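Local atomic coordinates of outer membrane protein OMP121 (Bacteroides thetaiotaomicron, PDB entry 5FQ8), a protein that belongs to the TonB-dependent receptor family and probably imports a substrate across the bacterial outer membrane. Residues V828-R832 with T833-N837. Numbering follows the deposited sequence.
Sequences VMYSR and TKDIN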
loop_
_atom_site.group_PDB
_atom_site.type_symbol
_atom_site.label_atom_id
_atom_site.label_comp_id
_atom_site.label_asym_id
_atom_site.label_seq_id
_atom_site.Cartn_x
_atom_site.Cartn_y
_atom_site.Cartn_z
ATOM N N VAL B 828 -5.270 10.892 38.934
ATOM C CA VAL B 828 -6.383 11.192 38.049
ATOM C C VAL B 828 -6.044 10.710 36.650
ATOM O O VAL B 828 -4.882 10.567 36.288
ATOM C CB VAL B 828 -6.696 12.708 38.092
ATOM C CG1 VAL B 828 -5.666 13.487 37.342
ATOM C CG2 VAL B 828 -8.065 12.991 37.577
ATOM N N MET B 829 -7.079 10.441 35.865
ATOM C CA MET B 829 -6.904 9.964 34.508
ATOM C C MET B 829 -8.067 10.451 33.659
ATOM O O MET B 829 -9.183 10.582 34.157
ATOM C CB MET B 829 -6.819 8.434 34.488
ATOM C CG MET B 829 -8.107 7.750 34.920
ATOM S SD MET B 829 -8.038 5.966 34.989
ATOM C CE MET B 829 -7.286 5.582 33.441
ATOM N N TYR B 830 -7.812 10.728 32.382
ATOM C CA TYR B 830 -8.905 11.108 31.498
ATOM C C TYR B 830 -9.765 9.901 31.180
ATOM O O TYR B 830 -9.250 8.832 30.850
ATOM C CB TYR B 830 -8.398 11.706 30.186
ATOM C CG TYR B 830 -9.547 11.900 29.208
ATOM C CD1 TYR B 830 -10.358 13.018 29.290
ATOM C CD2 TYR B 830 -9.851 10.941 28.240
ATOM C CE1 TYR B 830 -11.419 13.190 28.445
ATOM C CE2 TYR B 830 -10.920 11.111 27.384
ATOM C CZ TYR B 830 -11.696 12.247 27.493
ATOM O OH TYR B 830 -12.773 12.450 26.667
ATOM N N SER B 831 -11.078 10.074 31.214
ATOM C CA SER B 831 -11.978 8.959 30.954
ATOM C C SER B 831 -13.007 9.321 29.896
ATOM O O SER B 831 -13.970 10.027 30.193
ATOM C CB SER B 831 -12.672 8.520 32.228
ATOM O OG SER B 831 -13.845 7.832 31.873
ATOM N N ARG B 832 -12.849 8.784 28.682
ATOM C CA ARG B 832 -13.852 9.011 27.645
ATOM C C ARG B 832 -15.135 8.243 27.921
ATOM O O ARG B 832 -16.168 8.552 27.326
ATOM C CB ARG B 832 -13.300 8.641 26.257
ATOM C CG ARG B 832 -14.067 9.241 25.073
ATOM C CD ARG B 832 -13.825 8.543 23.749
ATOM N NE ARG B 832 -14.580 9.174 22.670
ATOM C CZ ARG B 832 -15.753 8.750 22.220
ATOM N NH1 ARG B 832 -16.299 7.677 22.717
ATOM N NH2 ARG B 832 -16.384 9.406 21.275
ATOM N N THR B 833 -15.095 7.263 28.823
ATOM C CA THR B 833 -16.307 6.534 29.172
ATOM C C THR B 833 -17.261 7.400 29.974
ATOM O O THR B 833 -18.482 7.313 29.809
ATOM C CB THR B 833 -15.950 5.279 29.951
ATOM O OG1 THR B 833 -14.947 4.552 29.249
ATOM C CG2 THR B 833 -17.150 4.415 30.097
ATOM N N LYS B 834 -16.725 8.243 30.845
ATOM C CA LYS B 834 -17.559 9.246 31.482
ATOM C C LYS B 834 -17.959 10.317 30.479
ATOM O O LYS B 834 -19.112 10.754 30.455
ATOM C CB LYS B 834 -16.820 9.854 32.672
ATOM C CG LYS B 834 -17.642 10.767 33.534
ATOM C CD LYS B 834 -16.773 11.576 34.466
ATOM C CE LYS B 834 -17.607 12.430 35.383
ATOM N NZ LYS B 834 -16.760 13.204 36.318
ATOM N N ASP B 835 -17.027 10.716 29.619
ATOM C CA ASP B 835 -17.310 11.711 28.592
ATOM C C ASP B 835 -18.529 11.330 27.762
ATOM O O ASP B 835 -19.480 12.107 27.636
ATOM C CB ASP B 835 -16.088 11.872 27.689
ATOM C CG ASP B 835 -15.933 13.269 27.164
ATOM O OD1 ASP B 835 -16.950 13.967 27.003
ATOM O OD2 ASP B 835 -14.781 13.665 26.915
ATOM N N ILE B 836 -18.510 10.138 27.170
ATOM C CA ILE B 836 -19.565 9.768 26.244
ATOM C C ILE B 836 -20.877 9.561 26.972
ATOM O O ILE B 836 -21.951 9.754 26.392
ATOM C CB ILE B 836 -19.163 8.516 25.453
ATOM C CG1 ILE B 836 -20.160 8.253 24.346
ATOM C CG2 ILE B 836 -19.101 7.333 26.358
ATOM C CD1 ILE B 836 -20.286 9.397 23.427
ATOM N N ASN B 837 -20.822 9.204 28.255
ATOM C CA ASN B 837 -22.042 8.909 28.983
ATOM C C ASN B 837 -22.663 10.147 29.578
ATOM O O ASN B 837 -23.880 10.201 29.755
ATOM C CB ASN B 837 -21.769 7.880 30.068
ATOM C CG ASN B 837 -21.631 6.518 29.511
ATOM O OD1 ASN B 837 -22.607 5.876 29.151
ATOM N ND2 ASN B 837 -20.408 6.071 29.399
#
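Ser831 is the N-cap of helix 832-839, at the point where strand 828-831 passes directly into it. Its OG accepts from Lys834 N at 3.1 Å in a nearly straight bond (168°). With chi1 at 158°, OG lies anti to the backbone N and beside the carbonyl carbon, which turns it to the first helical turn. Glu966 adds a weak hydrogen bond to the same OG. Ser831 O accepts from Asp835 N at 3.2 Å. One residue on, Arg832 O accepts from Ile836 N at 2.8 Å. Strand 828-831 pairs antiparallel with 899-915, a strand of the beta-barrel of this TonB-dependent receptor, and parallel with the short strand 965-966. A side-chain bond also spans the junction: Tyr830 OH donates to Asp835 OD2, though the modelled 2.4 Å between the two oxygens is too short to be reliable at this resolution. The carboxylate oxygen sits at the ring edge, near the ring plane, and the ring and carboxylate planes are 67° apart. Arg832 extends from CG to NE, and its NH1 passes 4.0 Å from Ile836 CB. That NH1 is hydrogen-bonded to Asn332 OD1 of helix 330-335. Lys834 also runs out extended, and its NZ is hydrogen-bonded to Cys897 O.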